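Local coordinates for sugar ABC transporter (Sugar-binding protein) (Bacillus halodurans, PDB 4YO7) that binds myo-inositol and probably serves as the solute-binding component of a sugar ABC transporter, at residues Asp56-Tyr61 with Gly260-Pro265; Ala71-Phe76 with Ser291-Val296; Asp277-Gln282 with Glu312-Glu317. One frame throughout, in Å; residues are numbered along the deposited sequence.

Interaction 1 lies at the bound inositol, and interaction 3 reaches it through Gln-282; both are partly buried. Interaction 2 lies far from the ligand and is mainly buried, with Lys-293 exposed at its edge. Interaction 1 joins the two lobes across the cleft. One carboxylate from each lobe binds the inositol, while the direct contact is ring and methyl packing. Interaction 3 is a short antiparallel ladder built on backbone bonds. Its strand 279-281 shares backbone hydrogen bonds with loop 260-265. Interaction 2 packs aromatic rings on valine within the lobe of the six-stranded sheet. Helix 284-299 relates all three: it follows strand 279-281, carries 291-296, and its start packs on Phe-58 and Tyr-61.

Interaction 1: Asp56-Tyr61 with Gly260-Pro265; sequences DEFLTY and GIDATP. With INS (1,2,3,4,5,6-hexahydroxy-cyclohexane), chain F.
Phe-58 sends its ring toward loop 260-265 because CG is trans to the backbone N (chi1 174°). Asp-262 carries its CG beside its own backbone N (chi1 -78°), and this turns the carboxylate back to the ring and to the ligand. The two flat groups lie only 23° apart. Asp-262 OD2 sits 3.9 Å above the Phe-58 ring plane, displaced toward the rim, while Asp-262 OD1 comes 3.7 Å from Phe-58 CB. Both carboxylate oxygens are also taken by inositol: O3 of INS bonds Asp-262 OD1 and O4 of INS bonds Asp-262 OD2, each at 2.6 Å. Asp-56 grips a second pair of hydroxyls in the same forked way. Its OD1 accepts from O2 of INS at 2.8 Å, and its OD2 accepts from O1 of INS at 2.7 Å. Asp-56 is also the N-cap of helix 57-70, since OD1 takes the N-H of Leu-59 at 2.9 Å. The cap bond probably helps to hold the carboxylate in position for the ligand. Further out the contact is apolar. The CG2 methyl of Thr-264 reaches Phe-58 CB and Glu-57 CG. At the rim Tyr-61 OH meets Pro-265 CG at 3.4 Å, with Pro-265 CD set obliquely to the ring. Asn-133, Arg-134, Arg-186, Asn-236 and Gln-282 complete the polar grip on the inositol. The pairing of lobes round a trapped ligand is consistent with the closed form of a periplasmic binding protein. Helix 57-70 belongs to the lobe of the six-stranded sheet. Loop 260-265 belongs to the other lobe, where it runs from strand 257-259 into helix 265-272, with Thr-264 as N-cap of that helix.

Interaction 2: Ala71-Phe76 with Ser291-Val296; sequences ANYPDF and SVKVAV
Tyr-73 and Lys-293 come together round one carboxylate oxygen, OE2 of Glu-69. That oxygen is hydrogen-bonded to Tyr-73 OH, forms a salt bridge with Lys-293 NZ, and takes a weak hydrogen bond from Asn-72 ND2. The lysine chain runs across the end of the tyrosine at about a right angle, with Lys-293 CG 3.6 Å from Tyr-73 OH. A bend at its last torsion (chi4 -80°) finishes the path to the carboxylate. Behind this polar rim the contact is apolar. Val-296 is wedged against two aromatic rings. Its CG2 methyl lies over the centre of the Tyr-73 ring, 4.0 Å from the centroid and 5° off the normal. The same methyl faces the Phe-76 ring, 4.2 Å from that centroid. Both are CH-pi contacts. Tyr-73 and Phe-76 are the first and last residues of a type I beta turn, closed by Phe-76 N on Tyr-73 O. The turn ends the loop between helix 57-70 and strand 76-82, an outer strand of the parallel six-stranded sheet. Helix 284-299 packs against this sheet in the usual alpha/beta manner, and Ile-48 of strand 46-52 touches both Phe-76 and Val-296. The other methyl of Val-296, CG1, also serves both rings: it is 3.9 Å from Tyr-73 CE1 and equally far from Phe-76 CZ. One turn earlier, Val-292 CG1 meets Tyr-73 CE2 at 4.1 Å. The opposite face of the Tyr-73 ring is lined by Asn-72 CB.

Interaction 3: Asp277-Gln282 with Glu312-Glu317; sequences DVTVFQ and ELVTPE. With INS (1,2,3,4,5,6-hexahydroxy-cyclohexane), chain F.
Val-280 and Leu-313 share one apolar face of the ladder. Just before the strand, Val-278 CG1 comes 3.9 Å from Leu-313 CD1, and Val-280 CG2 is a more distant neighbour of that methyl. On the other face Val-314 packs against two residues: its CG2 is 3.8 Å from Phe-281 CB, and its CB is 3.9 Å from Thr-279 CG2. Thr-279 has OG1 trans to its backbone N (chi1 -176°), which puts the methyl beside Val-314 and lets the hydroxyl bond to Asp-237 and Ala-263. The backbones are joined by two hydrogen-bonded pairs. Thr-279 and Val-314 exchange N-H groups and carbonyls, and so do Phe-281 and Glu-312. The shortest of the four bonds is Phe-281 N to Glu-312 O, at 2.7 Å. Val-280 and Leu-313 are the non-hydrogen-bonded pair between them. At the polar edge Glu-312 OE1 is hydrogen-bonded to Tyr-322 OH. The extended chain of Gln-282 leaves the ladder and reaches the ligand. Its NE2 gives INS O5 a nearly straight bond of 3.1 Å (164°) and INS O4 a weak one, while OE1 accepts from Gln-287. A leucine in its place has no amide, and would probably leave INS O5 without this donor and Gln-287 without its acceptor. The two strands flank crossings between the lobes: one leads into helix 284-299, and the other returns from strand 307-308. These are two of the three crossings typical of the hinge of type I periplasmic binding proteins.

Interaction 1: Asp56-Tyr61 with Gly260-Pro265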
loop_
_atom_site.group_PDB
_atom_site.type_symbol
_atom_site.label_atom_id
_atom_site.label_comp_id
_atom_site.label_asym_id
_atom_site.label_seq_id
_atom_site.Cartn_x
_atom_site.Cartn_y
_atom_site.Cartn_z
ATOM N N ASP A 56 -3.092 2.970 9.079
ATOM C CA ASP A 56 -4.053 1.946 8.699
ATOM C C ASP A 56 -3.443 0.544 8.886
ATOM O O ASP A 56 -2.329 0.420 9.413
ATOM C CB ASP A 56 -4.575 2.195 7.273
ATOM C CG ASP A 56 -3.494 2.159 6.191
ATOM O OD1 ASP A 56 -2.557 1.350 6.283
ATOM O OD2 ASP A 56 -3.623 2.923 5.189
ATOM N N GLU A 57 -4.188 -0.499 8.522
ATOM C CA GLU A 57 -3.782 -1.862 8.868
ATOM C C GLU A 57 -2.361 -2.162 8.371
ATOM O O GLU A 57 -1.503 -2.581 9.137
ATOM C CB GLU A 57 -4.773 -2.888 8.312
ATOM C CG GLU A 57 -4.552 -4.332 8.813
ATOM C CD GLU A 57 -5.102 -4.598 10.207
ATOM O OE1 GLU A 57 -5.781 -3.718 10.784
ATOM O OE2 GLU A 57 -4.864 -5.711 10.723
ATOM N N PHE A 58 -2.107 -1.930 7.098
ATOM C CA PHE A 58 -0.797 -2.211 6.533
ATOM C C PHE A 58 0.259 -1.208 6.997
ATOM O O PHE A 58 1.382 -1.594 7.378
ATOM C CB PHE A 58 -0.881 -2.245 5.009
ATOM C CG PHE A 58 0.452 -2.390 4.334
ATOM C CD1 PHE A 58 1.000 -3.651 4.125
ATOM C CD2 PHE A 58 1.177 -1.283 3.943
ATOM C CE1 PHE A 58 2.235 -3.796 3.509
ATOM C CE2 PHE A 58 2.429 -1.435 3.328
ATOM C CZ PHE A 58 2.938 -2.695 3.119
ATOM N N LEU A 59 -0.080 0.082 7.004
ATOM C CA LEU A 59 0.927 1.093 7.274
ATOM C C LEU A 59 1.384 1.053 8.730
ATOM O O LEU A 59 2.485 1.492 9.053
ATOM C CB LEU A 59 0.425 2.481 6.889
ATOM C CG LEU A 59 0.419 2.757 5.386
ATOM C CD1 LEU A 59 -0.217 4.101 5.146
ATOM C CD2 LEU A 59 1.831 2.681 4.726
ATOM N N THR A 60 0.564 0.490 9.606
ATOM C CA THR A 60 0.986 0.351 10.992
ATOM C C THR A 60 2.200 -0.561 11.082
ATOM O O THR A 60 3.132 -0.291 11.841
ATOM C CB THR A 60 -0.154 -0.169 11.884
ATOM O OG1 THR A 60 -1.181 0.821 11.919
ATOM C CG2 THR A 60 0.332 -0.420 13.322
ATOM N N TYR A 61 2.212 -1.630 10.291
ATOM C CA TYR A 61 3.370 -2.518 10.275
ATOM C C TYR A 61 4.592 -1.776 9.727
ATOM O O TYR A 61 5.713 -1.966 10.200
ATOM C CB TYR A 61 3.094 -3.764 9.444
ATOM C CG TYR A 61 2.041 -4.668 10.036
ATOM C CD1 TYR A 61 2.341 -5.527 11.082
ATOM C CD2 TYR A 61 0.744 -4.654 9.557
ATOM C CE1 TYR A 61 1.373 -6.345 11.631
ATOM C CE2 TYR A 61 -0.227 -5.468 10.097
ATOM C CZ TYR A 61 0.095 -6.314 11.133
ATOM O OH TYR A 61 -0.868 -7.140 11.687
ATOM N N GLY A 260 -7.269 -10.226 -2.459
ATOM C CA GLY A 260 -6.770 -8.972 -1.909
ATOM C C GLY A 260 -5.313 -8.736 -2.267
ATOM O O GLY A 260 -4.730 -9.496 -3.052
ATOM N N ILE A 261 -4.748 -7.667 -1.705
ATOM C CA ILE A 261 -3.327 -7.323 -1.831
ATOM C C ILE A 261 -2.863 -6.803 -0.486
ATOM O O ILE A 261 -3.589 -6.039 0.141
ATOM C CB ILE A 261 -3.073 -6.247 -2.953
ATOM C CG1 ILE A 261 -3.354 -6.873 -4.335
ATOM C CG2 ILE A 261 -1.643 -5.672 -2.895
ATOM C CD1 ILE A 261 -3.434 -5.892 -5.483
ATOM N N ASP A 262 -1.677 -7.279 -0.091
ATOM C CA ASP A 262 -0.840 -6.837 1.041
ATOM C C ASP A 262 -0.255 -8.058 1.764
ATOM O O ASP A 262 0.874 -8.023 2.217
ATOM C CB ASP A 262 -1.584 -5.989 2.079
ATOM C CG ASP A 262 -1.785 -4.525 1.656
ATOM O OD1 ASP A 262 -2.686 -3.896 2.241
ATOM O OD2 ASP A 262 -1.069 -4.013 0.755
ATOM N N ALA A 263 -1.059 -9.114 1.896
ATOM C CA ALA A 263 -0.723 -10.295 2.701
ATOM C C ALA A 263 -0.455 -9.897 4.153
ATOM O O ALA A 263 0.537 -10.316 4.766
ATOM C CB ALA A 263 0.473 -11.046 2.124
ATOM N N THR A 264 -1.356 -9.095 4.704
ATOM C CA THR A 264 -1.297 -8.782 6.128
ATOM C C THR A 264 -1.554 -10.041 6.954
ATOM O O THR A 264 -2.088 -11.034 6.457
ATOM C CB THR A 264 -2.337 -7.744 6.549
ATOM O OG1 THR A 264 -3.640 -8.250 6.243
ATOM C CG2 THR A 264 -2.111 -6.412 5.853
ATOM N N PRO A 265 -1.175 -10.001 8.235
ATOM C CA PRO A 265 -1.500 -11.169 9.050
ATOM C C PRO A 265 -2.992 -11.507 9.081
ATOM O O PRO A 265 -3.330 -12.692 9.068
ATOM C CB PRO A 265 -0.984 -10.760 10.431
ATOM C CG PRO A 265 0.225 -9.942 10.129
ATOM C CD PRO A 265 -0.195 -9.124 8.904
HETATM C C1 INS F . -2.399 2.042 1.873
HETATM C C2 INS F . -2.983 0.816 2.566
HETATM C C3 INS F . -3.042 -0.335 1.562
HETATM C C4 INS F . -1.650 -0.669 1.014
HETATM C C5 INS F . -1.049 0.592 0.358
HETATM C C6 INS F . -1.002 1.733 1.364
HETATM O O1 INS F . -2.303 3.156 2.804
HETATM O O2 INS F . -2.113 0.470 3.643
HETATM O O3 INS F . -3.609 -1.476 2.272
HETATM O O4 INS F . -1.758 -1.676 -0.004
HETATM O O5 INS F . 0.299 0.290 -0.043
HETATM O O6 INS F . -0.488 2.932 0.663
#

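Interaction 2: Ala71-Phe76 with Ser291-Val296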
loop_
_atom_site.group_PDB
_atom_site.type_symbol
_atom_site.label_atom_id
_atom_site.label_comp_id
_atom_site.label_asym_id
_atom_site.label_seq_id
_atom_site.Cartn_x
_atom_site.Cartn_y
_atom_site.Cartn_z
ATOM N N ALA A 71 15.943 2.889 15.923
ATOM C CA ALA A 71 16.622 2.622 17.186
ATOM C C ALA A 71 18.084 2.209 16.994
ATOM O O ALA A 71 18.858 2.231 17.941
ATOM C CB ALA A 71 15.877 1.545 17.960
ATOM N N ASN A 72 18.469 1.864 15.770
ATOM C CA ASN A 72 19.841 1.479 15.478
ATOM C C ASN A 72 20.791 2.667 15.318
ATOM O O ASN A 72 21.995 2.474 15.160
ATOM C CB ASN A 72 19.888 0.632 14.212
ATOM C CG ASN A 72 19.259 -0.740 14.411
ATOM O OD1 ASN A 72 19.394 -1.340 15.475
ATOM N ND2 ASN A 72 18.575 -1.239 13.394
ATOM N N TYR A 73 20.258 3.892 15.364
ATOM C CA TYR A 73 21.042 5.086 15.078
ATOM C C TYR A 73 21.011 6.107 16.213
ATOM O O TYR A 73 20.218 7.039 16.182
ATOM C CB TYR A 73 20.530 5.744 13.788
ATOM C CG TYR A 73 20.479 4.781 12.648
ATOM C CD1 TYR A 73 21.612 4.500 11.906
ATOM C CD2 TYR A 73 19.319 4.096 12.352
ATOM C CE1 TYR A 73 21.583 3.588 10.870
ATOM C CE2 TYR A 73 19.273 3.188 11.331
ATOM C CZ TYR A 73 20.401 2.936 10.580
ATOM O OH TYR A 73 20.346 2.018 9.562
ATOM N N PRO A 74 21.900 5.950 17.198
ATOM C CA PRO A 74 21.825 6.760 18.415
ATOM C C PRO A 74 22.269 8.195 18.190
ATOM O O PRO A 74 22.011 9.041 19.031
ATOM C CB PRO A 74 22.750 6.018 19.388
ATOM C CG PRO A 74 23.673 5.242 18.540
ATOM C CD PRO A 74 22.927 4.898 17.287
ATOM N N ASP A 75 22.907 8.457 17.060
ATOM C CA ASP A 75 23.301 9.809 16.687
ATOM C C ASP A 75 22.188 10.549 15.934
ATOM O O ASP A 75 22.387 11.672 15.492
ATOM C CB ASP A 75 24.581 9.778 15.836
ATOM C CG ASP A 75 24.501 8.820 14.643
ATOM O OD1 ASP A 75 23.798 7.772 14.697
ATOM O OD2 ASP A 75 25.185 9.113 13.637
ATOM N N PHE A 76 21.025 9.917 15.816
ATOM C CA PHE A 76 19.859 10.519 15.183
ATOM C C PHE A 76 18.703 10.629 16.138
ATOM O O PHE A 76 18.497 9.748 16.980
ATOM C CB PHE A 76 19.385 9.705 13.998
ATOM C CG PHE A 76 20.176 9.925 12.764
ATOM C CD1 PHE A 76 21.443 9.400 12.631
ATOM C CD2 PHE A 76 19.654 10.676 11.730
ATOM C CE1 PHE A 76 22.171 9.609 11.468
ATOM C CE2 PHE A 76 20.369 10.869 10.579
ATOM C CZ PHE A 76 21.638 10.345 10.457
ATOM N N SER A 291 13.387 2.588 4.183
ATOM C CA SER A 291 13.176 4.039 4.131
ATOM C C SER A 291 14.054 4.746 5.166
ATOM O O SER A 291 14.670 5.766 4.886
ATOM C CB SER A 291 11.703 4.388 4.380
ATOM O OG SER A 291 10.898 3.943 3.316
ATOM N N VAL A 292 14.092 4.190 6.370
ATOM C CA VAL A 292 14.944 4.744 7.412
ATOM C C VAL A 292 16.434 4.668 7.044
ATOM O O VAL A 292 17.173 5.645 7.230
ATOM C CB VAL A 292 14.694 4.048 8.764
ATOM C CG1 VAL A 292 15.721 4.472 9.798
ATOM C CG2 VAL A 292 13.321 4.428 9.245
ATOM N N LYS A 293 16.871 3.533 6.516
ATOM C CA LYS A 293 18.266 3.377 6.142
ATOM C C LYS A 293 18.682 4.384 5.070
ATOM O O LYS A 293 19.770 4.966 5.129
ATOM C CB LYS A 293 18.536 1.942 5.659
ATOM C CG LYS A 293 18.441 0.903 6.735
ATOM C CD LYS A 293 18.614 -0.496 6.123
ATOM C CE LYS A 293 18.265 -1.617 7.073
ATOM N NZ LYS A 293 19.359 -1.899 8.033
ATOM N N VAL A 294 17.808 4.579 4.088
ATOM C CA VAL A 294 18.087 5.488 3.000
ATOM C C VAL A 294 18.126 6.933 3.508
ATOM O O VAL A 294 18.981 7.722 3.113
ATOM C CB VAL A 294 17.049 5.302 1.887
ATOM C CG1 VAL A 294 17.162 6.373 0.820
ATOM C CG2 VAL A 294 17.254 3.919 1.258
ATOM N N ALA A 295 17.197 7.274 4.393
ATOM C CA ALA A 295 17.134 8.613 4.957
ATOM C C ALA A 295 18.380 8.920 5.767
ATOM O O ALA A 295 18.950 10.010 5.689
ATOM C CB ALA A 295 15.877 8.758 5.826
ATOM N N VAL A 296 18.821 7.949 6.542
ATOM C CA VAL A 296 20.059 8.110 7.303
ATOM C C VAL A 296 21.254 8.324 6.362
ATOM O O VAL A 296 22.100 9.198 6.594
ATOM C CB VAL A 296 20.313 6.900 8.211
ATOM C CG1 VAL A 296 21.740 6.874 8.719
ATOM C CG2 VAL A 296 19.348 6.927 9.383
#

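Interaction 3: Asp277-Gln282 with Glu312-Glu317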
loop_
_atom_site.group_PDB
_atom_site.type_symbol
_atom_site.label_atom_id
_atom_site.label_comp_id
_atom_site.label_asym_id
_atom_site.label_seq_id
_atom_site.Cartn_x
_atom_site.Cartn_y
_atom_site.Cartn_z
ATOM N N ASP A 277 -8.881 -16.450 -1.213
ATOM C CA ASP A 277 -8.253 -17.314 -2.222
ATOM C C ASP A 277 -6.880 -16.844 -2.677
ATOM O O ASP A 277 -6.016 -17.671 -2.970
ATOM C CB ASP A 277 -9.163 -17.436 -3.447
ATOM C CG ASP A 277 -10.513 -18.036 -3.099
ATOM O OD1 ASP A 277 -10.593 -19.273 -2.984
ATOM O OD2 ASP A 277 -11.473 -17.270 -2.898
ATOM N N VAL A 278 -6.697 -15.527 -2.744
ATOM C CA VAL A 278 -5.512 -14.923 -3.332
ATOM C C VAL A 278 -5.150 -13.685 -2.554
ATOM O O VAL A 278 -6.031 -12.903 -2.202
ATOM C CB VAL A 278 -5.755 -14.536 -4.810
ATOM C CG1 VAL A 278 -4.521 -13.841 -5.411
ATOM C CG2 VAL A 278 -6.159 -15.736 -5.645
ATOM N N THR A 279 -3.870 -13.494 -2.256
ATOM C CA THR A 279 -3.411 -12.167 -1.927
ATOM C C THR A 279 -2.013 -12.011 -2.477
ATOM O O THR A 279 -1.509 -12.882 -3.189
ATOM C CB THR A 279 -3.502 -11.864 -0.391
ATOM O OG1 THR A 279 -3.123 -10.503 -0.140
ATOM C CG2 THR A 279 -2.636 -12.764 0.448
ATOM N N VAL A 280 -1.425 -10.855 -2.215
ATOM C CA VAL A 280 -0.137 -10.508 -2.766
ATOM C C VAL A 280 0.675 -9.811 -1.685
ATOM O O VAL A 280 0.291 -8.755 -1.199
ATOM C CB VAL A 280 -0.266 -9.598 -4.000
ATOM C CG1 VAL A 280 1.120 -9.305 -4.592
ATOM C CG2 VAL A 280 -1.180 -10.223 -5.054
ATOM N N PHE A 281 1.807 -10.420 -1.311
ATOM C CA PHE A 281 2.647 -9.873 -0.256
ATOM C C PHE A 281 3.281 -8.558 -0.654
ATOM O O PHE A 281 3.948 -8.470 -1.683
ATOM C CB PHE A 281 3.726 -10.898 0.111
ATOM C CG PHE A 281 4.755 -10.402 1.103
ATOM C CD1 PHE A 281 4.434 -10.237 2.441
ATOM C CD2 PHE A 281 6.068 -10.154 0.699
ATOM C CE1 PHE A 281 5.393 -9.796 3.347
ATOM C CE2 PHE A 281 7.019 -9.726 1.603
ATOM C CZ PHE A 281 6.681 -9.554 2.921
ATOM N N GLN A 282 3.048 -7.544 0.191
ATOM C CA GLN A 282 3.748 -6.272 0.146
ATOM C C GLN A 282 4.572 -6.188 1.429
ATOM O O GLN A 282 4.067 -6.388 2.529
ATOM C CB GLN A 282 2.784 -5.080 0.034
ATOM C CG GLN A 282 3.524 -3.817 -0.359
ATOM C CD GLN A 282 2.731 -2.546 -0.433
ATOM O OE1 GLN A 282 3.298 -1.512 -0.766
ATOM N NE2 GLN A 282 1.455 -2.581 -0.099
ATOM N N GLU A 312 4.924 -10.293 -4.091
ATOM C CA GLU A 312 4.966 -11.758 -4.255
ATOM C C GLU A 312 3.582 -12.376 -4.121
ATOM O O GLU A 312 2.878 -12.140 -3.141
ATOM C CB GLU A 312 5.912 -12.389 -3.222
ATOM C CG GLU A 312 7.316 -11.775 -3.208
ATOM C CD GLU A 312 8.230 -12.368 -2.145
ATOM O OE1 GLU A 312 8.004 -13.516 -1.712
ATOM O OE2 GLU A 312 9.193 -11.679 -1.748
ATOM N N LEU A 313 3.203 -13.204 -5.090
ATOM C CA LEU A 313 1.907 -13.869 -5.054
ATOM C C LEU A 313 1.821 -14.815 -3.869
ATOM O O LEU A 313 2.742 -15.595 -3.626
ATOM C CB LEU A 313 1.662 -14.650 -6.345
ATOM C CG LEU A 313 0.340 -15.412 -6.428
ATOM C CD1 LEU A 313 -0.859 -14.454 -6.465
ATOM C CD2 LEU A 313 0.339 -16.327 -7.642
ATOM N N VAL A 314 0.708 -14.756 -3.140
ATOM C CA VAL A 314 0.465 -15.680 -2.038
ATOM C C VAL A 314 -0.815 -16.479 -2.277
ATOM O O VAL A 314 -1.885 -15.906 -2.551
ATOM C CB VAL A 314 0.344 -14.946 -0.689
ATOM C CG1 VAL A 314 0.247 -15.966 0.460
ATOM C CG2 VAL A 314 1.516 -13.989 -0.478
ATOM N N THR A 315 -0.699 -17.795 -2.176
ATOM C CA THR A 315 -1.840 -18.693 -2.326
ATOM C C THR A 315 -1.779 -19.718 -1.198
ATOM O O THR A 315 -0.789 -19.787 -0.484
ATOM C CB THR A 315 -1.838 -19.415 -3.691
ATOM O OG1 THR A 315 -0.767 -20.367 -3.732
ATOM C CG2 THR A 315 -1.686 -18.419 -4.838
ATOM N N PRO A 316 -2.838 -20.518 -1.039
ATOM C CA PRO A 316 -2.841 -21.482 0.070
ATOM C C PRO A 316 -1.663 -22.447 0.004
ATOM O O PRO A 316 -1.291 -23.040 1.010
ATOM C CB PRO A 316 -4.182 -22.201 -0.108
ATOM C CG PRO A 316 -5.039 -21.170 -0.757
ATOM C CD PRO A 316 -4.141 -20.459 -1.715
ATOM N N GLU A 317 -1.052 -22.556 -1.164
ATOM C CA GLU A 317 0.086 -23.440 -1.361
ATOM C C GLU A 317 1.395 -22.917 -0.749
ATOM O O GLU A 317 2.276 -23.711 -0.437
ATOM C CB GLU A 317 0.275 -23.681 -2.855
ATOM C CG GLU A 317 -1.047 -23.782 -3.605
ATOM C CD GLU A 317 -0.930 -24.538 -4.909
ATOM O OE1 GLU A 317 0.193 -24.612 -5.457
ATOM O OE2 GLU A 317 -1.964 -25.062 -5.378
HETATM C C1 INS F . -2.399 2.042 1.873
HETATM C C2 INS F . -2.983 0.816 2.566
HETATM C C3 INS F . -3.042 -0.335 1.562
HETATM C C4 INS F . -1.650 -0.669 1.014
HETATM C C5 INS F . -1.049 0.592 0.358
HETATM C C6 INS F . -1.002 1.733 1.364
HETATM O O1 INS F . -2.303 3.156 2.804
HETATM O O2 INS F . -2.113 0.470 3.643
HETATM O O3 INS F . -3.609 -1.476 2.272
HETATM O O4 INS F . -1.758 -1.676 -0.004
HETATM O O5 INS F . 0.299 0.290 -0.043
HETATM O O6 INS F . -0.488 2.932 0.663
#